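Local coordinates for protein MJ1225 (Methanocaldococcus jannaschii, PDB 3KH5), which binds AMP and ADP through four CBS domains and is probably an archaeal counterpart of the gamma subunit of AMP-activated protein kinase, at residues Y35-V40 against V49-S54; G178-P183 against I194-F199; I254-V259 against K267-E272. One frame throughout, in Å; residues are numbered along the deposited sequence.

Interaction 1 of 3, residues Y35-V40 against V49-S54; sequences YRRLPV and VGIITS. With ADP (adenosine-5'-diphosphate), chain B; ADP (adenosine-5'-diphosphate), chain D.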
# COMPACT_ATOMS: atom_id res chain seq x y z
N TYR A 35 10.43 -2.05 1.16
CA TYR A 35 9.73 -0.85 0.69
C TYR A 35 8.74 -1.17 -0.40
O TYR A 35 9.10 -1.65 -1.48
CB TYR A 35 10.72 0.23 0.24
CG TYR A 35 11.61 0.66 1.37
CD1 TYR A 35 11.08 1.00 2.61
CD2 TYR A 35 13.00 0.68 1.22
CE1 TYR A 35 11.89 1.38 3.67
CE2 TYR A 35 13.83 1.06 2.28
CZ TYR A 35 13.26 1.40 3.50
OH TYR A 35 14.07 1.78 4.55
N ARG A 36 7.48 -0.89 -0.09
CA ARG A 36 6.40 -1.19 -1.00
C ARG A 36 5.96 0.03 -1.85
O ARG A 36 4.89 0.02 -2.45
CB ARG A 36 5.23 -1.82 -0.23
CG ARG A 36 5.28 -3.37 -0.14
CD ARG A 36 6.61 -3.93 0.39
NE ARG A 36 6.80 -5.34 0.04
CZ ARG A 36 6.96 -6.33 0.91
NH1 ARG A 36 6.97 -6.09 2.22
NH2 ARG A 36 7.12 -7.58 0.47
N ARG A 37 6.81 1.06 -1.89
CA ARG A 37 6.57 2.26 -2.71
C ARG A 37 7.87 2.72 -3.35
O ARG A 37 8.76 3.22 -2.65
CB ARG A 37 5.96 3.38 -1.85
CG ARG A 37 5.70 4.70 -2.59
CD ARG A 37 5.36 5.85 -1.62
NE ARG A 37 4.35 5.45 -0.64
CZ ARG A 37 3.04 5.58 -0.79
NH1 ARG A 37 2.53 6.13 -1.89
NH2 ARG A 37 2.22 5.16 0.17
N LEU A 38 7.99 2.55 -4.66
CA LEU A 38 9.24 2.85 -5.36
C LEU A 38 9.13 3.95 -6.42
O LEU A 38 8.50 3.74 -7.47
CB LEU A 38 9.82 1.58 -6.02
CG LEU A 38 10.09 0.32 -5.19
CD1 LEU A 38 10.58 -0.80 -6.09
CD2 LEU A 38 11.09 0.58 -4.07
N PRO A 39 9.74 5.13 -6.16
CA PRO A 39 9.90 6.15 -7.20
C PRO A 39 10.67 5.60 -8.39
O PRO A 39 11.64 4.84 -8.22
CB PRO A 39 10.71 7.25 -6.51
CG PRO A 39 10.40 7.09 -5.08
CD PRO A 39 10.26 5.61 -4.86
N VAL A 40 10.23 5.97 -9.58
CA VAL A 40 10.92 5.63 -10.80
C VAL A 40 11.62 6.91 -11.26
O VAL A 40 11.00 7.97 -11.41
CB VAL A 40 9.96 5.05 -11.87
CG1 VAL A 40 10.74 4.58 -13.09
CG2 VAL A 40 9.15 3.89 -11.29
N VAL A 49 10.12 10.32 -12.75
CA VAL A 49 9.30 10.15 -13.95
C VAL A 49 8.14 9.18 -13.71
O VAL A 49 7.30 8.99 -14.59
CB VAL A 49 10.13 9.71 -15.19
CG1 VAL A 49 11.19 10.75 -15.54
CG2 VAL A 49 10.76 8.33 -14.97
N GLY A 50 8.09 8.57 -12.53
CA GLY A 50 7.03 7.62 -12.23
C GLY A 50 7.10 7.12 -10.80
O GLY A 50 7.98 7.52 -10.04
N ILE A 51 6.15 6.26 -10.44
CA ILE A 51 6.13 5.60 -9.13
C ILE A 51 5.41 4.26 -9.28
O ILE A 51 4.47 4.13 -10.07
CB ILE A 51 5.48 6.51 -8.04
CG1 ILE A 51 5.70 5.93 -6.64
CG2 ILE A 51 3.99 6.77 -8.34
CD1 ILE A 51 5.57 6.96 -5.52
N ILE A 52 5.87 3.25 -8.54
CA ILE A 52 5.28 1.92 -8.61
C ILE A 52 5.15 1.36 -7.20
O ILE A 52 6.12 1.39 -6.43
CB ILE A 52 6.11 0.97 -9.54
CG1 ILE A 52 5.41 -0.37 -9.75
CG2 ILE A 52 7.55 0.78 -9.02
CD1 ILE A 52 4.56 -0.41 -11.02
N THR A 53 3.95 0.91 -6.85
CA THR A 53 3.69 0.36 -5.52
C THR A 53 3.13 -1.05 -5.68
O THR A 53 2.91 -1.51 -6.80
CB THR A 53 2.67 1.20 -4.74
OG1 THR A 53 1.36 0.99 -5.29
CG2 THR A 53 3.02 2.69 -4.76
N SER A 54 2.89 -1.72 -4.56
CA SER A 54 2.33 -3.07 -4.57
C SER A 54 0.93 -3.11 -5.18
O SER A 54 0.52 -4.14 -5.70
CB SER A 54 2.33 -3.68 -3.17
OG SER A 54 1.64 -2.85 -2.25
PB ADP B . 4.74 2.40 1.85
O1B ADP B . 5.96 1.56 1.82
O2B ADP B . 3.45 1.56 2.36
O3B ADP B . 4.31 2.95 0.41
PA ADP B . 4.65 3.47 4.41
O1A ADP B . 4.74 2.07 4.94
O2A ADP B . 5.11 4.73 5.36
O3A ADP B . 4.88 3.70 2.80
O5' ADP B . 6.30 3.40 4.26
C5' ADP B . 7.20 2.52 5.00
C4' ADP B . 8.35 3.28 5.71
O4' ADP B . 9.62 3.27 4.99
C3' ADP B . 7.93 4.75 5.87
O3' ADP B . 8.18 5.20 7.22
C2' ADP B . 8.78 5.53 4.87
O2' ADP B . 9.39 6.61 5.58
C1' ADP B . 9.86 4.56 4.36
N9 ADP B . 9.93 4.33 2.86
C8 ADP B . 8.90 4.06 2.05
N7 ADP B . 9.35 3.91 0.80
C5 ADP B . 10.67 4.08 0.80
C6 ADP B . 11.66 4.04 -0.18
N6 ADP B . 11.34 3.79 -1.45
N1 ADP B . 12.94 4.27 0.17
C2 ADP B . 13.26 4.53 1.44
N3 ADP B . 12.34 4.57 2.39
C4 ADP B . 11.04 4.35 2.11
PB ADP D . -1.13 4.92 -1.32
O1B ADP D . -2.55 5.17 -0.94
O2B ADP D . -0.37 4.00 -0.21
O3B ADP D . -0.23 6.26 -1.46
PA ADP D . -1.10 2.65 -2.69
O1A ADP D . -2.39 1.94 -2.86
O2A ADP D . 0.24 1.83 -3.11
O3A ADP D . -0.96 4.23 -2.73
O5' ADP D . -1.16 2.91 -4.32
C5' ADP D . -2.38 3.20 -5.08
C4' ADP D . -2.06 3.83 -6.47
O4' ADP D . -1.62 5.21 -6.24
C3' ADP D . -0.96 3.13 -7.28
O3' ADP D . -1.34 3.12 -8.67
C2' ADP D . 0.27 4.03 -7.06
O2' ADP D . 1.19 3.98 -8.15
C1' ADP D . -0.38 5.41 -6.96
N9 ADP D . 0.48 6.35 -6.19
C8 ADP D . 1.05 6.19 -4.99
N7 ADP D . 1.74 7.29 -4.67
C5 ADP D . 1.60 8.16 -5.67
C6 ADP D . 2.06 9.45 -5.92
N6 ADP D . 2.83 10.08 -5.04
N1 ADP D . 1.71 10.04 -7.07
C2 ADP D . 0.94 9.43 -7.97
N3 ADP D . 0.48 8.21 -7.76
C4 ADP D . 0.80 7.56 -6.63
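L38 and I52 face each other as an antiparallel hydrogen-bonded pair, and their reciprocal backbone bonds set the register of this hairpin: L38 N reaches I52 O at 2.8 Å, and I52 N returns to L38 O. V40 N also donates to G50 O. At the far end V40 O takes V49 N at 2.8 Å and, weakly, G50 N; V49 and G50 thus share one partner, a classic beta bulge.

Apolar contacts divide between the two faces. On that of L38, V40 and I52, the CG2 methyl of I52 lies 3.8 Å from L38 CB and also meets V40 CG2. On the other face the CD1 methyl of I51 touches R37 CG at 3.7 Å, the two side chains crossing obliquely. A strand pair running into a helix is the recurring CBS arrangement for binding adenine nucleotides, and here strand 37-41 with strand 48-53 serves two nucleotides at once.

The ligand contacts show how one hairpin does so. The Y35 ring lies with one face over the adenine of the ADP of chain B, whose N6 donates to R37 O at 2.9 Å. R37 stretches away from the strand, CG anti to its own N (chi1 178°), then bends at chi3, and its guanidinium meets the beta-phosphate of the ADP of chain D: NH1 binds O3B at 2.8 Å, and NH2 binds both O2B and O3B. T53, the N-cap of helix 54-63, gives its OG1 hydrogen to O2A of that second ADP at 2.6 Å, while I51 CG2 rests against its adenine at C4. R36 turns its guanidinium away to N31.

Interaction 2 of 3, residues G178-P183 against I194-F199; sequences GFRRLP and ITSTDF. With ADP (adenosine-5'-diphosphate), chain E; AMP (adenosine monophosphate), chain C.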
# COMPACT_ATOMS: atom_id res chain seq x y z
N GLY A 178 -9.37 1.24 -4.41
CA GLY A 178 -8.14 1.90 -3.95
C GLY A 178 -7.77 1.61 -2.51
O GLY A 178 -7.22 2.47 -1.82
N PHE A 179 -8.07 0.40 -2.04
CA PHE A 179 -7.75 -0.03 -0.66
C PHE A 179 -6.72 -1.15 -0.64
O PHE A 179 -6.98 -2.24 -1.17
CB PHE A 179 -8.99 -0.50 0.10
CG PHE A 179 -10.11 0.50 0.15
CD1 PHE A 179 -9.86 1.85 0.34
CD2 PHE A 179 -11.43 0.08 0.06
CE1 PHE A 179 -10.90 2.78 0.40
CE2 PHE A 179 -12.48 0.99 0.12
CZ PHE A 179 -12.22 2.35 0.29
N ARG A 180 -5.58 -0.90 -0.01
CA ARG A 180 -4.52 -1.90 0.15
C ARG A 180 -4.89 -2.99 1.15
O ARG A 180 -4.37 -4.11 1.06
CB ARG A 180 -3.21 -1.26 0.61
CG ARG A 180 -2.55 -0.36 -0.42
CD ARG A 180 -1.51 0.55 0.23
NE ARG A 180 -0.53 -0.18 1.03
CZ ARG A 180 0.50 0.38 1.65
NH1 ARG A 180 0.71 1.69 1.55
NH2 ARG A 180 1.34 -0.36 2.36
N ARG A 181 -5.74 -2.67 2.13
CA ARG A 181 -6.07 -3.63 3.18
C ARG A 181 -7.58 -3.87 3.30
O ARG A 181 -8.39 -2.94 3.45
CB ARG A 181 -5.46 -3.25 4.54
CG ARG A 181 -4.64 -1.94 4.53
CD ARG A 181 -3.10 -1.98 4.55
NE ARG A 181 -2.82 -0.55 4.59
CZ ARG A 181 -1.65 0.09 4.68
NH1 ARG A 181 -0.44 -0.56 4.80
NH2 ARG A 181 -1.69 1.44 4.68
N LEU A 182 -7.95 -5.15 3.23
CA LEU A 182 -9.33 -5.57 3.38
C LEU A 182 -9.46 -6.49 4.59
O LEU A 182 -8.72 -7.47 4.71
CB LEU A 182 -9.81 -6.30 2.12
CG LEU A 182 -9.74 -5.57 0.77
CD1 LEU A 182 -10.21 -6.48 -0.36
CD2 LEU A 182 -10.55 -4.27 0.77
N PRO A 183 -10.38 -6.15 5.51
CA PRO A 183 -10.71 -7.12 6.55
C PRO A 183 -11.37 -8.35 5.92
O PRO A 183 -12.12 -8.20 4.95
CB PRO A 183 -11.72 -6.36 7.43
CG PRO A 183 -11.50 -4.91 7.12
CD PRO A 183 -11.08 -4.87 5.69
N ILE A 194 -6.24 -9.20 4.87
CA ILE A 194 -5.45 -9.45 3.67
C ILE A 194 -5.05 -8.09 3.08
O ILE A 194 -5.87 -7.17 3.01
CB ILE A 194 -6.23 -10.34 2.66
CG1 ILE A 194 -5.32 -10.83 1.53
CG2 ILE A 194 -7.47 -9.63 2.09
CD1 ILE A 194 -4.43 -12.00 1.92
N THR A 195 -3.78 -7.95 2.68
CA THR A 195 -3.27 -6.70 2.10
C THR A 195 -2.56 -6.95 0.77
O THR A 195 -2.25 -8.10 0.45
CB THR A 195 -2.34 -5.92 3.07
OG1 THR A 195 -1.04 -6.53 3.11
CG2 THR A 195 -2.92 -5.86 4.49
N SER A 196 -2.30 -5.89 -0.00
CA SER A 196 -1.59 -6.02 -1.28
C SER A 196 -0.19 -6.64 -1.13
O SER A 196 0.31 -7.31 -2.03
CB SER A 196 -1.49 -4.67 -1.99
OG SER A 196 -0.78 -3.72 -1.20
N THR A 197 0.42 -6.42 0.04
CA THR A 197 1.73 -6.96 0.43
C THR A 197 1.73 -8.50 0.45
O THR A 197 2.69 -9.14 -0.00
CB THR A 197 2.16 -6.39 1.81
OG1 THR A 197 2.57 -5.02 1.66
CG2 THR A 197 3.31 -7.18 2.42
N ASP A 198 0.65 -9.07 0.98
CA ASP A 198 0.43 -10.52 0.98
C ASP A 198 0.46 -11.09 -0.43
O ASP A 198 0.97 -12.20 -0.65
CB ASP A 198 -0.91 -10.85 1.64
CG ASP A 198 -0.94 -10.52 3.11
OD1 ASP A 198 0.03 -10.87 3.82
OD2 ASP A 198 -1.93 -9.90 3.57
N PHE A 199 -0.07 -10.33 -1.39
CA PHE A 199 -0.09 -10.76 -2.78
C PHE A 199 1.33 -10.77 -3.39
O PHE A 199 1.67 -11.69 -4.15
CB PHE A 199 -1.13 -9.96 -3.61
CG PHE A 199 -2.59 -10.18 -3.19
CD1 PHE A 199 -2.93 -11.11 -2.20
CD2 PHE A 199 -3.62 -9.48 -3.82
CE1 PHE A 199 -4.26 -11.31 -1.82
CE2 PHE A 199 -4.96 -9.68 -3.45
CZ PHE A 199 -5.28 -10.60 -2.45
PB ADP E . -5.45 1.68 2.82
O1B ADP E . -4.20 1.68 3.63
O2B ADP E . -6.32 0.29 3.01
O3B ADP E . -5.20 1.82 1.23
PA ADP E . -6.23 4.45 3.02
O1A ADP E . -5.43 5.18 4.04
O2A ADP E . -5.69 4.63 1.51
O3A ADP E . -6.40 2.87 3.32
O5' ADP E . -7.77 4.84 3.11
C5' ADP E . -8.30 6.12 2.73
C4' ADP E . -9.72 6.20 3.36
O4' ADP E . -10.45 4.99 2.95
C3' ADP E . -9.69 6.21 4.90
O3' ADP E . -10.76 7.02 5.39
C2' ADP E . -9.91 4.74 5.27
O2' ADP E . -10.56 4.62 6.55
C1' ADP E . -10.81 4.23 4.14
N9 ADP E . -10.62 2.75 3.93
C8 ADP E . -9.47 2.08 3.92
N7 ADP E . -9.70 0.78 3.72
C5 ADP E . -11.01 0.61 3.61
C6 ADP E . -11.83 -0.49 3.40
N6 ADP E . -11.31 -1.71 3.26
N1 ADP E . -13.16 -0.31 3.33
C2 ADP E . -13.68 0.91 3.47
N3 ADP E . -12.93 1.98 3.67
C4 ADP E . -11.59 1.87 3.74
P AMP C . 0.98 -3.74 4.91
O1P AMP C . 2.33 -3.18 4.65
O2P AMP C . 0.11 -3.80 3.55
O3P AMP C . 0.11 -2.81 5.92
O5' AMP C . 0.99 -5.23 5.51
C5' AMP C . 2.20 -5.93 5.88
C4' AMP C . 1.84 -7.19 6.67
O4' AMP C . 1.13 -6.72 7.85
C3' AMP C . 0.84 -8.00 5.82
O3' AMP C . 1.10 -9.41 5.95
C2' AMP C . -0.51 -7.66 6.46
O2' AMP C . -1.40 -8.77 6.35
C1' AMP C . -0.13 -7.40 7.92
N9 AMP C . -1.11 -6.51 8.62
C8 AMP C . -1.56 -5.33 8.19
N7 AMP C . -2.42 -4.83 9.08
C5 AMP C . -2.51 -5.71 10.07
C6 AMP C . -3.24 -5.73 11.26
N6 AMP C . -4.05 -4.73 11.57
N1 AMP C . -3.10 -6.79 12.08
C2 AMP C . -2.29 -7.80 11.77
N3 AMP C . -1.58 -7.81 10.65
C4 AMP C . -1.68 -6.78 9.79
O HOH W 1 -0.32 -2.93 1.42
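R181 carries its CG nearly eclipsed with the backbone N (chi1 1°) and bends again at chi2, an unusual course that sends the guanidinium between two nucleotides, while the backbone holds its CB 3.6 Å from the CG2 methyl of T195. There NE and NH2 both bind O1B of the ADP of chain E, NH2 at 2.7 Å, and NH1 binds O3P of AMP at 2.6 Å. The R180 chain bends at chi3 (53°), which brings its guanidinium over one face of that of R181. Two cations can probably lie so close because phosphates surround them: R180 NH1 and NH2 form salt bridges to further ADP molecules, and a water joins R180 NE and S196 OG.

Backbone bonds hold the hairpin beneath. L182 and I194 exchange hydrogen bonds, with L182 N 2.9 Å from I194 O, and S196 N donates to R180 O. R180 N and R181 N turn instead to the ADP, meeting O3B and O2B. F179 lays its ring face over the adenine, with C5 of ADP above the ring centre at 3.4 Å; an alanine here would probably leave that face of the base without its stacking partner and the base less firmly placed.

T195 and D198 form a capping box at the start of helix 196-203, as T195 N donates to D198 OD2 at 2.8 Å. The box doubles as a CBS nucleotide site: T195 OG1 binds AMP O2P, and D198 takes the two ribose hydroxyls, O3' on OD1 and O2' on OD2. Around this hairpin, L182 and F199 pack on helix 167-177, I194 and F199 on helix 225-228, and S196 against helix 54-63.

Interaction 3 of 3, residues I254-V259 against K267-E272; sequences IGALPV and KGIITE. With ADP (adenosine-5'-diphosphate), chain E; AMP (adenosine monophosphate), chain C.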
# COMPACT_ATOMS: atom_id res chain seq x y z
N ILE A 254 2.18 -0.59 10.51
CA ILE A 254 0.87 -1.09 10.09
C ILE A 254 0.08 0.17 9.75
O ILE A 254 0.26 1.20 10.40
CB ILE A 254 0.21 -1.91 11.24
CG1 ILE A 254 0.87 -3.28 11.36
CG2 ILE A 254 -1.31 -2.07 11.02
CD1 ILE A 254 0.64 -3.96 12.71
N GLY A 255 -0.76 0.10 8.72
CA GLY A 255 -1.49 1.30 8.28
C GLY A 255 -2.97 1.28 8.59
O GLY A 255 -3.63 2.31 8.47
N ALA A 256 -3.50 0.12 8.97
CA ALA A 256 -4.94 -0.05 9.15
C ALA A 256 -5.30 -1.06 10.23
O ALA A 256 -4.75 -2.17 10.27
CB ALA A 256 -5.59 -0.46 7.82
N LEU A 257 -6.22 -0.67 11.11
CA LEU A 257 -6.81 -1.59 12.08
C LEU A 257 -8.32 -1.69 11.86
O LEU A 257 -9.01 -0.66 11.81
CB LEU A 257 -6.53 -1.15 13.53
CG LEU A 257 -5.11 -1.20 14.13
CD1 LEU A 257 -4.15 -0.24 13.43
CD2 LEU A 257 -5.16 -0.87 15.62
N PRO A 258 -8.84 -2.92 11.68
CA PRO A 258 -10.29 -3.15 11.69
C PRO A 258 -10.83 -2.78 13.08
O PRO A 258 -10.18 -3.07 14.08
CB PRO A 258 -10.41 -4.66 11.45
CG PRO A 258 -9.15 -5.02 10.73
CD PRO A 258 -8.10 -4.15 11.36
N VAL A 259 -11.98 -2.12 13.12
CA VAL A 259 -12.62 -1.77 14.38
C VAL A 259 -13.69 -2.82 14.66
O VAL A 259 -14.58 -3.06 13.84
CB VAL A 259 -13.23 -0.34 14.36
CG1 VAL A 259 -13.70 0.07 15.75
CG2 VAL A 259 -12.22 0.66 13.82
N LYS A 267 -17.20 -2.85 13.15
CA LYS A 267 -17.84 -1.55 13.31
C LYS A 267 -17.27 -0.50 12.36
O LYS A 267 -17.83 0.59 12.21
CB LYS A 267 -17.70 -1.05 14.75
CG LYS A 267 -18.10 -2.06 15.83
CD LYS A 267 -19.53 -2.59 15.67
CE LYS A 267 -20.60 -1.49 15.69
NZ LYS A 267 -20.43 -0.52 16.83
N GLY A 268 -16.15 -0.83 11.72
CA GLY A 268 -15.45 0.12 10.88
C GLY A 268 -14.00 -0.26 10.67
O GLY A 268 -13.61 -1.40 10.91
N ILE A 269 -13.22 0.69 10.18
CA ILE A 269 -11.79 0.51 9.98
C ILE A 269 -11.20 1.90 10.19
O ILE A 269 -11.87 2.90 9.94
CB ILE A 269 -11.49 -0.07 8.55
CG1 ILE A 269 -10.00 -0.43 8.39
CG2 ILE A 269 -11.98 0.88 7.44
CD1 ILE A 269 -9.68 -1.26 7.15
N ILE A 270 -9.98 1.95 10.69
CA ILE A 270 -9.29 3.23 10.85
C ILE A 270 -7.87 3.08 10.30
O ILE A 270 -7.21 2.07 10.52
CB ILE A 270 -9.31 3.71 12.33
CG1 ILE A 270 -8.58 5.06 12.48
CG2 ILE A 270 -8.74 2.63 13.27
CD1 ILE A 270 -9.00 5.85 13.71
N THR A 271 -7.43 4.09 9.56
CA THR A 271 -6.12 4.02 8.93
C THR A 271 -5.32 5.25 9.27
O THR A 271 -5.83 6.20 9.87
CB THR A 271 -6.22 3.89 7.39
OG1 THR A 271 -6.66 5.13 6.83
CG2 THR A 271 -7.17 2.76 6.97
N GLU A 272 -4.06 5.24 8.86
CA GLU A 272 -3.17 6.38 9.03
C GLU A 272 -3.72 7.67 8.44
O GLU A 272 -3.51 8.74 9.01
CB GLU A 272 -1.80 6.08 8.43
CG GLU A 272 -1.01 5.07 9.24
CD GLU A 272 0.30 4.68 8.58
OE1 GLU A 272 0.32 4.44 7.35
OE2 GLU A 272 1.31 4.61 9.30
PB ADP E . -5.45 1.68 2.82
O1B ADP E . -4.20 1.68 3.63
O2B ADP E . -6.32 0.29 3.01
O3B ADP E . -5.20 1.82 1.23
PA ADP E . -6.23 4.45 3.02
O1A ADP E . -5.43 5.18 4.04
O2A ADP E . -5.69 4.63 1.51
O3A ADP E . -6.40 2.87 3.32
O5' ADP E . -7.77 4.84 3.11
C5' ADP E . -8.30 6.12 2.73
C4' ADP E . -9.72 6.20 3.36
O4' ADP E . -10.45 4.99 2.95
C3' ADP E . -9.69 6.21 4.90
O3' ADP E . -10.76 7.02 5.39
C2' ADP E . -9.91 4.74 5.27
O2' ADP E . -10.56 4.62 6.55
C1' ADP E . -10.81 4.23 4.14
N9 ADP E . -10.62 2.75 3.93
C8 ADP E . -9.47 2.08 3.92
N7 ADP E . -9.70 0.78 3.72
C5 ADP E . -11.01 0.61 3.61
C6 ADP E . -11.83 -0.49 3.40
N6 ADP E . -11.31 -1.71 3.26
N1 ADP E . -13.16 -0.31 3.33
C2 ADP E . -13.68 0.91 3.47
N3 ADP E . -12.93 1.98 3.67
C4 ADP E . -11.59 1.87 3.74
P AMP C . 0.98 -3.74 4.91
O1P AMP C . 2.33 -3.18 4.65
O2P AMP C . 0.11 -3.80 3.55
O3P AMP C . 0.11 -2.81 5.92
O5' AMP C . 0.99 -5.23 5.51
C5' AMP C . 2.20 -5.93 5.88
C4' AMP C . 1.84 -7.19 6.67
O4' AMP C . 1.13 -6.72 7.85
C3' AMP C . 0.84 -8.00 5.82
O3' AMP C . 1.10 -9.41 5.95
C2' AMP C . -0.51 -7.66 6.46
O2' AMP C . -1.40 -8.77 6.35
C1' AMP C . -0.13 -7.40 7.92
N9 AMP C . -1.11 -6.51 8.62
C8 AMP C . -1.56 -5.33 8.19
N7 AMP C . -2.42 -4.83 9.08
C5 AMP C . -2.51 -5.71 10.07
C6 AMP C . -3.24 -5.73 11.26
N6 AMP C . -4.05 -4.73 11.57
N1 AMP C . -3.10 -6.79 12.08
C2 AMP C . -2.29 -7.80 11.77
N3 AMP C . -1.58 -7.81 10.65
C4 AMP C . -1.68 -6.78 9.79
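Between A256-V259 and K267-T271 the strands run antiparallel, their axes 4.3 Å apart at closest and inclined at 165°, with L257 and I270 bonded to each other through both backbone N-H groups. Beyond the strand proper, E272 N donates to G255 O at 3.0 Å, tying the first turn of helix 272-275 to the loop before the opposite strand. At the other end V259 O accepts K267 N at 2.7 Å and, weakly, G268 N, a classic beta bulge. The backbone of G268 takes angles where a CB would collide with the carbonyl O of K267.

On the face of L257, V259 and I270, V259 CG2 meets I270 CG2 at 4.0 Å. Across the sheet, A256 CB touches T271 CG2 at 3.7 Å and lies near I269 CD1. The fourth CBS repeat thus presents the usual hairpin, with a nucleotide along each strand: A256 O accepts N6 of AMP at 3.0 Å, and I254 CG2 packs on the same base at N7. The ADP of chain E lies by the second strand, where I269 CG2 reaches its C4 at 3.8 Å.

T271 sits at the N-cap position and keeps OG1 between backbone N and carbonyl carbon (chi1 71°), a rotation that delivers the hydroxyl to O1A of ADP. The chain of E272, extended past CG, carries CG and the carboxylate alongside the CA of G255, whose lack of a side chain suits this close passage; OE2 pairs with R134 in a salt bridge. K267 curls its chain outward to E238.

Interactions 1, 2 and 3 follow one another along the chain, each a two-stranded hairpin in a different CBS range: the first, third and fourth. Interactions 1 and 2 have centres about 17 Å apart and meet through a probable hydrogen bond between S54 OG and S196 OG; interactions 2 and 3, about 12 Å apart, touch where R181 packs on G255 and A256 and P183 on I269. Interactions 1 and 3, about 23 Å apart and on opposite sides of the chain's centre, do not touch. Interaction 2 therefore lies between them, sharing one ADP and AMP with interaction 3, so nucleotides are gripped jointly by separate repeats, consistent with a gamma-AMPK-like adenylate sensor.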